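Local atomic coordinates of mevalonate kinase (Staphylococcus aureus, PDB entry 2X7I), a protein that probably catalyses the ATP-dependent phosphorylation of mevalonate to 5-phosphomevalonate, an early step of the mevalonate route to isoprenoids, as a member of the GHMP kinase family. Residues V41-L46 and E85-T90; K71-R76 and Q137-K142. One frame throughout, in Å; residues are numbered along the deposited sequence.

Contact 1 (V41-L46 and E85-T90)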
loop_
_atom_site.group_PDB
_atom_site.type_symbol
_atom_site.label_atom_id
_atom_site.label_comp_id
_atom_site.label_asym_id
_atom_site.label_seq_id
_atom_site.Cartn_x
_atom_site.Cartn_y
_atom_site.Cartn_z
ATOM N N VAL A 41 7.374 -10.444 9.542
ATOM C CA VAL A 41 8.791 -10.766 9.695
ATOM C C VAL A 41 9.026 -11.531 11.000
ATOM O O VAL A 41 8.526 -11.144 12.057
ATOM C CB VAL A 41 9.686 -9.489 9.653
ATOM C CG1 VAL A 41 11.148 -9.832 9.986
ATOM C CG2 VAL A 41 9.572 -8.801 8.286
ATOM N N LEU A 42 9.781 -12.622 10.909
ATOM C CA LEU A 42 10.204 -13.396 12.072
ATOM C C LEU A 42 11.732 -13.467 12.098
ATOM O O LEU A 42 12.357 -13.783 11.091
ATOM C CB LEU A 42 9.607 -14.805 12.020
ATOM C CG LEU A 42 10.064 -15.788 13.103
ATOM C CD1 LEU A 42 9.649 -15.329 14.504
ATOM C CD2 LEU A 42 9.526 -17.194 12.814
ATOM N N ILE A 43 12.317 -13.171 13.258
ATOM C CA ILE A 43 13.760 -13.255 13.471
ATOM C C ILE A 43 14.006 -14.248 14.595
ATOM O O ILE A 43 13.563 -14.017 15.718
ATOM C CB ILE A 43 14.365 -11.884 13.875
ATOM C CG1 ILE A 43 13.873 -10.778 12.931
ATOM C CG2 ILE A 43 15.893 -11.970 13.905
ATOM C CD1 ILE A 43 14.544 -9.424 13.129
ATOM N N GLU A 44 14.703 -15.342 14.288
ATOM C CA GLU A 44 14.972 -16.412 15.254
ATOM C C GLU A 44 16.458 -16.658 15.473
ATOM O O GLU A 44 17.167 -17.020 14.535
ATOM C CB GLU A 44 14.383 -17.731 14.755
ATOM C CG GLU A 44 12.874 -17.763 14.629
ATOM C CD GLU A 44 12.386 -19.071 14.024
ATOM O OE1 GLU A 44 12.468 -19.211 12.773
ATOM O OE2 GLU A 44 11.931 -19.946 14.797
ATOM N N ALA A 45 16.916 -16.502 16.711
ATOM C CA ALA A 45 18.238 -16.984 17.100
ATOM C C ALA A 45 18.226 -18.508 17.077
ATOM O O ALA A 45 17.270 -19.132 17.528
ATOM C CB ALA A 45 18.614 -16.482 18.481
ATOM N N LEU A 46 19.277 -19.092 16.511
ATOM C CA LEU A 46 19.459 -20.551 16.461
ATOM C C LEU A 46 20.606 -20.938 17.401
ATOM O O LEU A 46 21.124 -20.087 18.129
ATOM C CB LEU A 46 19.731 -20.996 15.015
ATOM C CG LEU A 46 18.522 -21.214 14.087
ATOM C CD1 LEU A 46 17.283 -20.467 14.556
ATOM C CD2 LEU A 46 18.898 -20.788 12.667
ATOM N N GLU A 85 25.356 -14.917 17.202
ATOM C CA GLU A 85 24.642 -16.188 17.034
ATOM C C GLU A 85 23.955 -16.305 15.658
ATOM O O GLU A 85 23.487 -15.302 15.123
ATOM C CB GLU A 85 23.607 -16.366 18.154
ATOM C CG GLU A 85 24.222 -16.374 19.555
ATOM C CD GLU A 85 23.479 -17.275 20.530
ATOM O OE1 GLU A 85 22.480 -16.805 21.128
ATOM O OE2 GLU A 85 23.906 -18.444 20.708
ATOM N N PRO A 86 23.892 -17.532 15.091
ATOM C CA PRO A 86 23.140 -17.797 13.851
ATOM C C PRO A 86 21.671 -17.364 13.913
ATOM O O PRO A 86 20.982 -17.669 14.891
ATOM C CB PRO A 86 23.230 -19.323 13.706
ATOM C CG PRO A 86 24.495 -19.694 14.400
ATOM C CD PRO A 86 24.614 -18.737 15.557
ATOM N N LEU A 87 21.220 -16.661 12.868
ATOM C CA LEU A 87 19.869 -16.105 12.775
ATOM C C LEU A 87 19.131 -16.664 11.566
ATOM O O LEU A 87 19.695 -16.764 10.481
ATOM C CB LEU A 87 19.918 -14.581 12.590
ATOM C CG LEU A 87 19.926 -13.614 13.772
ATOM C CD1 LEU A 87 19.694 -12.198 13.247
ATOM C CD2 LEU A 87 18.881 -13.975 14.829
ATOM N N ALA A 88 17.860 -17.001 11.761
ATOM C CA ALA A 88 16.964 -17.359 10.672
ATOM C C ALA A 88 15.927 -16.255 10.568
ATOM O O ALA A 88 15.190 -16.014 11.509
ATOM C CB ALA A 88 16.293 -18.705 10.923
ATOM N N VAL A 89 15.916 -15.567 9.429
ATOM C CA VAL A 89 14.981 -14.479 9.171
ATOM C C VAL A 89 13.992 -14.920 8.099
ATOM O O VAL A 89 14.385 -15.425 7.046
ATOM C CB VAL A 89 15.703 -13.211 8.713
ATOM C CG1 VAL A 89 14.696 -12.102 8.434
ATOM C CG2 VAL A 89 16.711 -12.769 9.770
ATOM N N THR A 90 12.709 -14.736 8.393
ATOM C CA THR A 90 11.618 -15.127 7.504
ATOM C C THR A 90 10.729 -13.902 7.265
ATOM O O THR A 90 10.371 -13.193 8.204
ATOM C CB THR A 90 10.788 -16.284 8.105
ATOM O OG1 THR A 90 11.641 -17.411 8.377
ATOM C CG2 THR A 90 9.693 -16.722 7.142
HETATM O O HOH W 1 12.741 -16.901 10.879
#

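Contact 2 (K71-R76 and Q137-K142)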
loop_
_atom_site.group_PDB
_atom_site.type_symbol
_atom_site.label_atom_id
_atom_site.label_comp_id
_atom_site.label_asym_id
_atom_site.label_seq_id
_atom_site.Cartn_x
_atom_site.Cartn_y
_atom_site.Cartn_z
ATOM N N LYS A 71 18.398 -7.923 2.606
ATOM C CA LYS A 71 19.718 -8.365 3.072
ATOM C C LYS A 71 20.501 -7.225 3.734
ATOM O O LYS A 71 21.241 -7.454 4.694
ATOM C CB LYS A 71 20.519 -8.984 1.920
ATOM C CG LYS A 71 20.006 -10.362 1.538
ATOM C CD LYS A 71 20.645 -10.958 0.291
ATOM C CE LYS A 71 20.297 -12.466 0.217
ATOM N NZ LYS A 71 20.757 -13.164 -1.023
ATOM N N SER A 72 20.320 -6.003 3.228
ATOM C CA SER A 72 20.931 -4.825 3.834
ATOM C C SER A 72 20.385 -4.534 5.232
ATOM O O SER A 72 21.150 -4.145 6.121
ATOM C CB SER A 72 20.751 -3.586 2.939
ATOM O OG SER A 72 21.598 -3.670 1.806
ATOM N N LEU A 73 19.073 -4.706 5.425
ATOM C CA LEU A 73 18.478 -4.495 6.742
ATOM C C LEU A 73 19.009 -5.514 7.756
ATOM O O LEU A 73 19.292 -5.165 8.895
ATOM C CB LEU A 73 16.946 -4.557 6.688
ATOM C CG LEU A 73 16.228 -3.514 5.825
ATOM C CD1 LEU A 73 14.716 -3.566 6.053
ATOM C CD2 LEU A 73 16.782 -2.105 6.056
ATOM N N VAL A 74 19.162 -6.765 7.335
ATOM C CA VAL A 74 19.610 -7.818 8.238
ATOM C C VAL A 74 21.098 -7.658 8.595
ATOM O O VAL A 74 21.475 -7.768 9.763
ATOM C CB VAL A 74 19.336 -9.216 7.664
ATOM C CG1 VAL A 74 19.839 -10.287 8.631
ATOM C CG2 VAL A 74 17.844 -9.405 7.397
ATOM N N ASN A 75 21.934 -7.402 7.591
ATOM C CA ASN A 75 23.337 -7.109 7.835
ATOM C C ASN A 75 23.504 -5.982 8.848
ATOM O O ASN A 75 24.253 -6.116 9.804
ATOM C CB ASN A 75 24.054 -6.750 6.531
ATOM C CG ASN A 75 24.348 -7.961 5.666
ATOM O OD1 ASN A 75 24.218 -9.113 6.105
ATOM N ND2 ASN A 75 24.745 -7.709 4.424
ATOM N N ARG A 76 22.793 -4.881 8.637
ATOM C CA ARG A 76 22.834 -3.746 9.558
ATOM C C ARG A 76 22.401 -4.131 10.964
ATOM O O ARG A 76 23.014 -3.718 11.939
ATOM C CB ARG A 76 21.937 -2.605 9.059
ATOM C CG ARG A 76 22.141 -1.298 9.816
ATOM C CD ARG A 76 21.093 -0.254 9.424
ATOM N NE ARG A 76 21.142 0.976 10.228
ATOM C CZ ARG A 76 22.034 1.958 10.073
ATOM N NH1 ARG A 76 23.005 1.869 9.154
ATOM N NH2 ARG A 76 21.957 3.040 10.853
ATOM N N GLN A 137 15.157 3.869 3.227
ATOM C CA GLN A 137 16.288 4.511 2.533
ATOM C C GLN A 137 17.410 3.523 2.200
ATOM O O GLN A 137 17.880 3.469 1.068
ATOM C CB GLN A 137 16.824 5.684 3.370
ATOM C CG GLN A 137 18.170 6.244 2.940
ATOM C CD GLN A 137 18.110 6.988 1.628
ATOM O OE1 GLN A 137 17.160 7.735 1.362
ATOM N NE2 GLN A 137 19.134 6.802 0.796
ATOM N N ILE A 138 17.819 2.747 3.197
ATOM C CA ILE A 138 18.883 1.756 3.057
ATOM C C ILE A 138 18.506 0.600 2.127
ATOM O O ILE A 138 19.293 0.212 1.256
ATOM C CB ILE A 138 19.232 1.168 4.437
ATOM C CG1 ILE A 138 19.987 2.209 5.267
ATOM C CG2 ILE A 138 20.047 -0.116 4.318
ATOM C CD1 ILE A 138 20.106 1.809 6.718
ATOM N N ALA A 139 17.313 0.051 2.323
ATOM C CA ALA A 139 16.866 -1.129 1.582
ATOM C C ALA A 139 16.371 -0.792 0.175
ATOM O O ALA A 139 16.559 -1.577 -0.745
ATOM C CB ALA A 139 15.767 -1.876 2.370
ATOM N N HIS A 140 15.738 0.370 0.025
ATOM C CA HIS A 140 15.022 0.730 -1.207
ATOM C C HIS A 140 15.509 2.038 -1.863
ATOM O O HIS A 140 15.126 2.339 -2.996
ATOM C CB HIS A 140 13.517 0.801 -0.898
ATOM C CG HIS A 140 12.642 0.952 -2.104
ATOM N ND1 HIS A 140 12.721 0.118 -3.198
ATOM C CD2 HIS A 140 11.646 1.831 -2.373
ATOM C CE1 HIS A 140 11.826 0.489 -4.098
ATOM N NE2 HIS A 140 11.156 1.523 -3.618
ATOM N N GLY A 141 16.342 2.815 -1.180
ATOM C CA GLY A 141 16.912 4.009 -1.798
ATOM C C GLY A 141 16.180 5.306 -1.516
ATOM O O GLY A 141 16.725 6.375 -1.754
ATOM N N LYS A 142 14.940 5.224 -1.041
ATOM C CA LYS A 142 14.240 6.405 -0.557
ATOM C C LYS A 142 13.139 6.050 0.419
ATOM O O LYS A 142 12.531 4.987 0.315
ATOM C CB LYS A 142 13.684 7.270 -1.701
ATOM C CG LYS A 142 12.556 6.680 -2.547
ATOM C CD LYS A 142 12.215 7.675 -3.680
ATOM C CE LYS A 142 10.987 7.280 -4.518
ATOM N NZ LYS A 142 10.514 8.409 -5.427
#

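Contact 1 (V41-L46 and E85-T90)
Leu42 and Thr90 exchange two backbone hydrogen bonds, Leu42 N to Thr90 O at 2.8 Å and Thr90 N to Leu42 O at 2.9 Å. Glu44 and Ala88 form the next hydrogen-bonded pair, and beyond the regular ladder Leu46 N donates to Pro86 O at 2.7 Å. On the face carrying Leu42, Glu44, Ala88 and Thr90, a water lies 3.0 Å from Glu44 OE1 and 2.7 Å from Ala88 O, with more acceptors in range than protons, and is hydrogen-bonded to Thr90 OG1 at 2.8 Å. Just past the end of strand 41-45, Leu46 reaches across, its CD2 packing 3.8 Å from Ala88 CB while its CB meets the Pro86 ring. On the other face, chi1 of Ile43 (-48°) puts CG1 anti to the carbonyl carbon and CG2 anti to the backbone N, which places the CG2 methyl against both methyls of Leu87, 3.7 Å from CD2; Val89 CG2 flanks it more loosely. Ile43 and Leu87 also pack on Phe118 of helix 103-119. Strands 41-45 and 87-90 are antiparallel neighbours (168°) in the mixed sheet, helices 70-80 and 103-119 packing on the Ile43 and Leu87 face, as in the N-terminal alpha/beta domain of GHMP kinases.

Contact 2 (K71-R76 and Q137-K142)
Ile138 sends its two branches to different partners on the helix segment 71-76. Its CD1 lies over one face of the Arg76 guanidinium, 3.9 Å from CZ, and comes closer still, 3.5 Å, to Arg76 CD. The two side chains cross at about a right angle, and the isoleucine tip touches both the CD methylene and the guanidinium face. The CG2 branch instead touches Ser72 CB at 3.8 Å and, more distantly, Leu73 CD2. Leu73 makes its nearer contact with Ala139, whose CB sits 3.8 Å from Leu73 CD2 and almost as close to CG. At Ala139, which contributes just a methyl, the backbones come nearest, with Ser72 CA 5.9 Å from Ala139 CA. Here helix 70-80 packs against the C-terminal end of helix 125-140, among the helices of the GHMP kinase N-terminal domain. Arg76 extends from CG to NE, with CG anti to the backbone N (chi1 -169°); this extended course brings CD to Ile138 CD1, and the turn at chi4 (78°) sets the guanidinium face against it. Behind the first shell, Leu73 also rests on Phe111 of helix 103-119, and Ala139 is tied through its backbone to His69. The helix bearing Ile138 and Ala139 ends just beyond them: Gly141 N still bonds to Gln137 O at 2.8 Å, but Gly141 leaves helical geometry with positive phi (96°).

Contact 1 joins two strands of one sheet, whereas contact 2 joins two helices, of which 70-80 packs on that sheet. Backbone hydrogen bonds dominate the first; the second rests on side-chain packing alone between its segments and buries less than half as much surface, 229 against 564 Å². Both are partly buried: Val89, beneath helix 70-80, and Leu73, between helices, are enclosed, while Glu85 and Arg76 lie at the exposed margins. Their centres are about 17 Å apart, yet they touch where Val89 CG2 packs 4.2 Å from Val74 CG1. Helix 70-80 is followed in the chain by strand 87-93, and helix 103-119 receives side chains from both contacts.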